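Local coordinates for PixA inclusion body protein (Burkholderia cenocepacia, PDB 4LZK) that is of unknown function but belongs to the PixA family, named after a bacterial inclusion body protein, at residues Asn29-Ser34 against Phe162-Arg167; Gln18-Leu23 against Leu74-Gly79. All blocks are in the same frame, centred on the assembly; numbering follows the deposited sequence.

Contact 1: Asn29-Ser34 against Phe162-Arg167; sequences NYIKRS and FALYTR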
loop_
_atom_site.group_PDB
_atom_site.type_symbol
_atom_site.label_atom_id
_atom_site.label_comp_id
_atom_site.label_asym_id
_atom_site.label_seq_id
_atom_site.Cartn_x
_atom_site.Cartn_y
_atom_site.Cartn_z
ATOM N N ASN C 29 22.514 5.723 4.734
ATOM C CA ASN C 29 23.376 4.563 4.445
ATOM C C ASN C 29 23.211 4.046 3.025
ATOM O O ASN C 29 24.173 3.674 2.362
ATOM C CB ASN C 29 23.158 3.469 5.457
ATOM C CG ASN C 29 23.758 3.835 6.826
ATOM O OD1 ASN C 29 24.659 4.666 6.905
ATOM N ND2 ASN C 29 23.240 3.236 7.892
ATOM N N TYR C 30 21.995 4.016 2.547
ATOM C CA TYR C 30 21.737 3.622 1.204
ATOM C C TYR C 30 22.374 4.589 0.196
ATOM O O TYR C 30 23.015 4.155 -0.815
ATOM C CB TYR C 30 20.239 3.520 0.962
ATOM C CG TYR C 30 19.988 3.145 -0.463
ATOM C CD1 TYR C 30 20.699 2.090 -1.029
ATOM C CD2 TYR C 30 19.124 3.874 -1.280
ATOM C CE1 TYR C 30 20.535 1.753 -2.347
ATOM C CE2 TYR C 30 18.948 3.529 -2.598
ATOM C CZ TYR C 30 19.653 2.459 -3.127
ATOM O OH TYR C 30 19.511 2.071 -4.444
ATOM N N ILE C 31 22.233 5.896 0.446
ATOM C CA ILE C 31 22.826 6.898 -0.419
ATOM C C ILE C 31 24.343 6.749 -0.506
ATOM O O ILE C 31 24.954 6.806 -1.571
ATOM C CB ILE C 31 22.584 8.347 0.135
ATOM C CG1 ILE C 31 21.098 8.647 0.314
ATOM C CG2 ILE C 31 23.152 9.378 -0.784
ATOM C CD1 ILE C 31 20.314 8.184 -0.787
ATOM N N LYS C 32 24.951 6.600 0.632
ATOM C CA LYS C 32 26.405 6.549 0.698
ATOM C C LYS C 32 26.927 5.323 -0.065
ATOM O O LYS C 32 27.964 5.417 -0.735
ATOM C CB LYS C 32 26.879 6.512 2.182
ATOM C CG LYS C 32 26.893 7.874 2.823
ATOM C CD LYS C 32 27.469 7.898 4.261
ATOM C CE LYS C 32 26.898 6.803 5.102
ATOM N NZ LYS C 32 27.280 6.861 6.566
ATOM N N ARG C 33 26.221 4.202 0.026
ATOM C CA ARG C 33 26.578 3.002 -0.752
ATOM C C ARG C 33 26.316 3.169 -2.255
ATOM O O ARG C 33 27.077 2.710 -3.091
ATOM C CB ARG C 33 25.793 1.757 -0.283
ATOM C CG ARG C 33 26.204 1.219 1.080
ATOM C CD ARG C 33 25.539 -0.121 1.358
ATOM N NE ARG C 33 24.096 0.031 1.403
ATOM C CZ ARG C 33 23.366 0.268 2.488
ATOM N NH1 ARG C 33 23.951 0.423 3.682
ATOM N NH2 ARG C 33 22.053 0.362 2.362
ATOM N N SER C 34 25.215 3.773 -2.608
ATOM C CA SER C 34 24.878 3.845 -4.039
ATOM C C SER C 34 25.466 5.075 -4.762
ATOM O O SER C 34 25.492 5.078 -5.988
ATOM C CB SER C 34 23.360 3.738 -4.241
ATOM O OG SER C 34 22.750 4.839 -3.605
ATOM N N PHE C 162 19.437 18.602 -0.503
ATOM C CA PHE C 162 19.896 18.466 0.854
ATOM C C PHE C 162 21.363 18.133 0.902
ATOM O O PHE C 162 21.949 17.578 -0.015
ATOM C CB PHE C 162 19.094 17.408 1.609
ATOM C CG PHE C 162 19.339 15.974 1.167
ATOM C CD1 PHE C 162 18.583 15.388 0.131
ATOM C CD2 PHE C 162 20.233 15.148 1.842
ATOM C CE1 PHE C 162 18.775 14.096 -0.228
ATOM C CE2 PHE C 162 20.419 13.835 1.439
ATOM C CZ PHE C 162 19.686 13.314 0.433
ATOM N N ALA C 163 21.975 18.516 2.015
ATOM C CA ALA C 163 23.392 18.163 2.252
ATOM C C ALA C 163 23.417 16.953 3.134
ATOM O O ALA C 163 22.670 16.868 4.124
ATOM C CB ALA C 163 24.123 19.312 2.934
ATOM N N LEU C 164 24.235 15.974 2.769
ATOM C CA LEU C 164 24.449 14.816 3.591
ATOM C C LEU C 164 25.817 14.973 4.330
ATOM O O LEU C 164 26.900 15.059 3.697
ATOM C CB LEU C 164 24.403 13.594 2.707
ATOM C CG LEU C 164 24.115 12.280 3.352
ATOM C CD1 LEU C 164 23.969 11.214 2.335
ATOM C CD2 LEU C 164 25.177 11.873 4.317
ATOM N N TYR C 165 25.762 15.009 5.652
ATOM C CA TYR C 165 27.014 15.131 6.445
ATOM C C TYR C 165 27.278 13.818 7.122
ATOM O O TYR C 165 26.316 13.114 7.502
ATOM C CB TYR C 165 26.927 16.248 7.479
ATOM C CG TYR C 165 26.933 17.588 6.916
ATOM C CD1 TYR C 165 28.117 18.261 6.618
ATOM C CD2 TYR C 165 25.733 18.216 6.631
ATOM C CE1 TYR C 165 28.090 19.521 6.071
ATOM C CE2 TYR C 165 25.700 19.445 6.113
ATOM C CZ TYR C 165 26.876 20.089 5.794
ATOM O OH TYR C 165 26.766 21.325 5.232
ATOM N N THR C 166 28.552 13.401 7.230
ATOM C CA THR C 166 28.766 12.222 8.025
ATOM C C THR C 166 29.379 12.607 9.365
ATOM O O THR C 166 29.985 13.651 9.496
ATOM C CB THR C 166 29.678 11.139 7.377
ATOM O OG1 THR C 166 30.860 11.746 6.827
ATOM C CG2 THR C 166 28.915 10.359 6.331
ATOM N N ARG C 167 29.182 11.735 10.331
ATOM C CA ARG C 167 29.718 11.906 11.706
ATOM C C ARG C 167 30.999 11.168 11.750
ATOM O O ARG C 167 31.008 9.949 11.555
ATOM C CB ARG C 167 28.812 11.240 12.768
ATOM C CG ARG C 167 29.345 11.418 14.191
ATOM C CD ARG C 167 28.806 10.411 15.191
ATOM N NE ARG C 167 29.160 10.778 16.571
ATOM C CZ ARG C 167 28.378 11.473 17.403
ATOM N NH1 ARG C 167 27.149 11.836 17.011
ATOM N NH2 ARG C 167 28.795 11.766 18.646
#
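Ile31 and Lys32 meet Leu164 and Thr166 through aliphatic carbons, the methyl branch CG2 in the case of Thr166, while the ring of Tyr30 and the guanidinium of Arg33 take no part. The arrangement is a short helix laid across the end of a strand in a two-sheet beta sandwich: helix 28-34 follows strand 19-26 of one sheet and packs on strand 154-167 of the other, the segment axes being nearly perpendicular at 93°. The Tyr30 ring carries Ser34 OG over the centre of one face, 3.9 Å above its plane, and its OH bonds to Tyr30 OH of the third subunit. The Arg33 guanidinium has Asn29 O over one face. The deeper half is apolar. Leu164 swings CG anti to its nitrogen (chi1 -159°), which brings CD1 to within 3.7 Å of Ile31 CG2, and Phe178 on the adjacent strand touches both residues. Nearer the surface, Lys32 crosses Thr166 at an angle and bends at chi3, turning its amine back to a salt bridge with Asp95 and a weak bond to Asn29 OD1 at 3.4 Å. Ser34 OG lies 2.9 Å from Tyr30 O and 36° out of its carbonyl plane, a second donor besides Ser34 N. The closest touch between helix and strand is that of Lys32 CD with the Thr166 CG2 methyl, at 3.5 Å.

Contact 2: Gln18-Leu23 against Leu74-Gly79; sequences QSIQIL and LKLNVG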
loop_
_atom_site.group_PDB
_atom_site.type_symbol
_atom_site.label_atom_id
_atom_site.label_comp_id
_atom_site.label_asym_id
_atom_site.label_seq_id
_atom_site.Cartn_x
_atom_site.Cartn_y
_atom_site.Cartn_z
ATOM N N GLN C 18 -5.704 24.430 6.063
ATOM C CA GLN C 18 -4.953 23.525 6.967
ATOM C C GLN C 18 -3.450 23.872 6.963
ATOM O O GLN C 18 -2.956 24.619 6.097
ATOM C CB GLN C 18 -5.186 22.069 6.525
ATOM C CG GLN C 18 -6.645 21.632 6.428
ATOM C CD GLN C 18 -7.349 21.662 7.789
ATOM O OE1 GLN C 18 -6.852 21.139 8.740
ATOM N NE2 GLN C 18 -8.490 22.306 7.862
ATOM N N SER C 19 -2.737 23.444 7.998
ATOM C CA SER C 19 -1.282 23.534 8.088
ATOM C C SER C 19 -0.730 22.117 8.223
ATOM O O SER C 19 -0.922 21.487 9.240
ATOM C CB SER C 19 -0.875 24.277 9.312
ATOM O OG SER C 19 -1.555 25.489 9.306
ATOM N N ILE C 20 -0.086 21.644 7.178
ATOM C CA ILE C 20 0.330 20.281 7.037
ATOM C C ILE C 20 1.835 20.214 7.304
ATOM O O ILE C 20 2.589 20.978 6.804
ATOM C CB ILE C 20 0.099 19.853 5.601
ATOM C CG1 ILE C 20 -1.388 20.023 5.276
ATOM C CG2 ILE C 20 0.521 18.407 5.456
ATOM C CD1 ILE C 20 -1.586 20.062 3.759
ATOM N N GLN C 21 2.233 19.336 8.177
ATOM C CA GLN C 21 3.617 19.126 8.398
ATOM C C GLN C 21 4.110 17.952 7.580
ATOM O O GLN C 21 3.501 16.861 7.579
ATOM C CB GLN C 21 3.831 18.822 9.896
ATOM C CG GLN C 21 3.398 19.877 10.906
ATOM C CD GLN C 21 3.219 19.228 12.299
ATOM O OE1 GLN C 21 2.353 18.327 12.488
ATOM N NE2 GLN C 21 3.963 19.681 13.244
ATOM N N ILE C 22 5.282 18.120 6.948
ATOM C CA ILE C 22 5.767 17.092 6.115
ATOM C C ILE C 22 7.176 16.743 6.601
ATOM O O ILE C 22 7.918 17.643 6.827
ATOM C CB ILE C 22 5.801 17.488 4.594
ATOM C CG1 ILE C 22 4.427 17.873 4.030
ATOM C CG2 ILE C 22 6.442 16.390 3.781
ATOM C CD1 ILE C 22 4.558 18.560 2.663
ATOM N N LEU C 23 7.500 15.450 6.746
ATOM C CA LEU C 23 8.820 14.990 7.129
ATOM C C LEU C 23 9.404 14.091 6.062
ATOM O O LEU C 23 8.839 13.005 5.699
ATOM C CB LEU C 23 8.815 14.326 8.526
ATOM C CG LEU C 23 10.201 14.015 9.114
ATOM C CD1 LEU C 23 10.944 15.311 9.431
ATOM C CD2 LEU C 23 10.027 13.119 10.328
ATOM N N LEU C 74 1.307 13.926 -2.754
ATOM C CA LEU C 74 0.486 14.709 -1.831
ATOM C C LEU C 74 -0.666 15.350 -2.596
ATOM O O LEU C 74 -0.489 15.859 -3.703
ATOM C CB LEU C 74 1.314 15.820 -1.217
ATOM C CG LEU C 74 0.690 16.683 -0.173
ATOM C CD1 LEU C 74 0.287 15.963 1.114
ATOM C CD2 LEU C 74 1.631 17.872 0.147
ATOM N N LYS C 75 -1.837 15.296 -2.019
ATOM C CA LYS C 75 -2.984 16.000 -2.617
ATOM C C LYS C 75 -3.587 16.828 -1.570
ATOM O O LYS C 75 -3.945 16.322 -0.535
ATOM C CB LYS C 75 -4.018 15.041 -3.145
ATOM C CG LYS C 75 -3.543 14.314 -4.362
ATOM C CD LYS C 75 -4.287 13.046 -4.504
ATOM C CE LYS C 75 -4.359 12.568 -5.933
ATOM N NZ LYS C 75 -5.592 13.159 -6.552
ATOM N N LEU C 76 -3.729 18.117 -1.810
ATOM C CA LEU C 76 -4.279 18.959 -0.775
ATOM C C LEU C 76 -5.175 20.107 -1.357
ATOM O O LEU C 76 -5.471 20.106 -2.532
ATOM C CB LEU C 76 -3.155 19.465 0.125
ATOM C CG LEU C 76 -2.283 20.670 -0.293
ATOM C CD1 LEU C 76 -0.951 20.724 0.490
ATOM C CD2 LEU C 76 -1.990 20.802 -1.727
ATOM N N ASN C 77 -5.628 20.999 -0.513
ATOM C CA ASN C 77 -6.504 22.107 -0.923
ATOM C C ASN C 77 -5.722 23.387 -1.219
ATOM O O ASN C 77 -4.826 23.741 -0.446
ATOM C CB ASN C 77 -7.591 22.384 0.129
ATOM C CG ASN C 77 -8.217 21.120 0.679
ATOM O OD1 ASN C 77 -9.223 20.636 0.122
ATOM N ND2 ASN C 77 -7.618 20.559 1.803
ATOM N N VAL C 78 -6.025 24.072 -2.334
ATOM C CA VAL C 78 -5.544 25.437 -2.452
ATOM C C VAL C 78 -5.819 26.204 -1.146
ATOM O O VAL C 78 -6.935 26.189 -0.622
ATOM C CB VAL C 78 -6.216 26.151 -3.640
ATOM C CG1 VAL C 78 -5.882 27.637 -3.655
ATOM C CG2 VAL C 78 -5.852 25.470 -4.893
ATOM N N GLY C 79 -4.859 26.924 -0.638
ATOM C CA GLY C 79 -4.979 27.530 0.662
ATOM C C GLY C 79 -4.160 26.877 1.773
ATOM O O GLY C 79 -3.756 27.548 2.696
#
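Ile20 and Ile22 face Leu76 and Leu74 across the interior of a beta sandwich, each pair joining strands that belong to different sheets. Strand 19-26 lies in one sheet, strand 72-76 in the other; the two run in roughly opposite directions, so that Ile20 pairs with Leu76 and Ile22 with Leu74. This is face-to-face packing of layers: the CA atoms of Ile22 and Leu74 stand 9.8 Å apart, and side chains bridge the gap.

The apolar contacts are of two shapes. Ile22 and Leu74 extend toward each other end on, Ile22 CD1 reaching Leu74 CD2 at 3.9 Å. Ile20 and Leu76 instead pass at a slant. Leu76 holds CG between its nitrogen and carbonyl carbon (chi1 81°), a less usual setting for leucine, and this carries CD1 up to the isoleucine. Ile20 CD1 also lies 4.0 Å from Leu76 CB. Val82 and Ala186 also touch Leu76, while Asn57 touches both Ile22 and Leu74.

Polar interactions gather beyond the end of the core, and the carboxylate of Asp80 joins the two segments indirectly, OD1 accepting from Gln18 N and OD2 from Asn77 ND2. The other end of the Asn77 amide, OD1, bonds to Ser106 OG of the fourth subunit. Inside, packing is tightest where the Ile20 CD1 and Leu76 CD1 methyls press together at 3.4 Å, shorter than usual van der Waals contact.

In the fold
Contacts 1 and 2 lie on opposite sides of the chain's centre, with their own centres 28 Å apart and their nearest atoms about 11 Å apart. Strand 19-26, which holds all but the first residue of 18-23, leads directly into helix 28-34, which carries 29-34. Their partners, 74-79 and 162-167, come from strands that flank strand 172-186 in the same sheet, and the segments alternate along the chain. A subunit interface ties the two places further: Asn29 packs on Gln21 of the second subunit, and Gln21 on Asn29 of that subunit. With the function unknown and no active site or ligand assigned, the relation is best described as one of architecture and assembly.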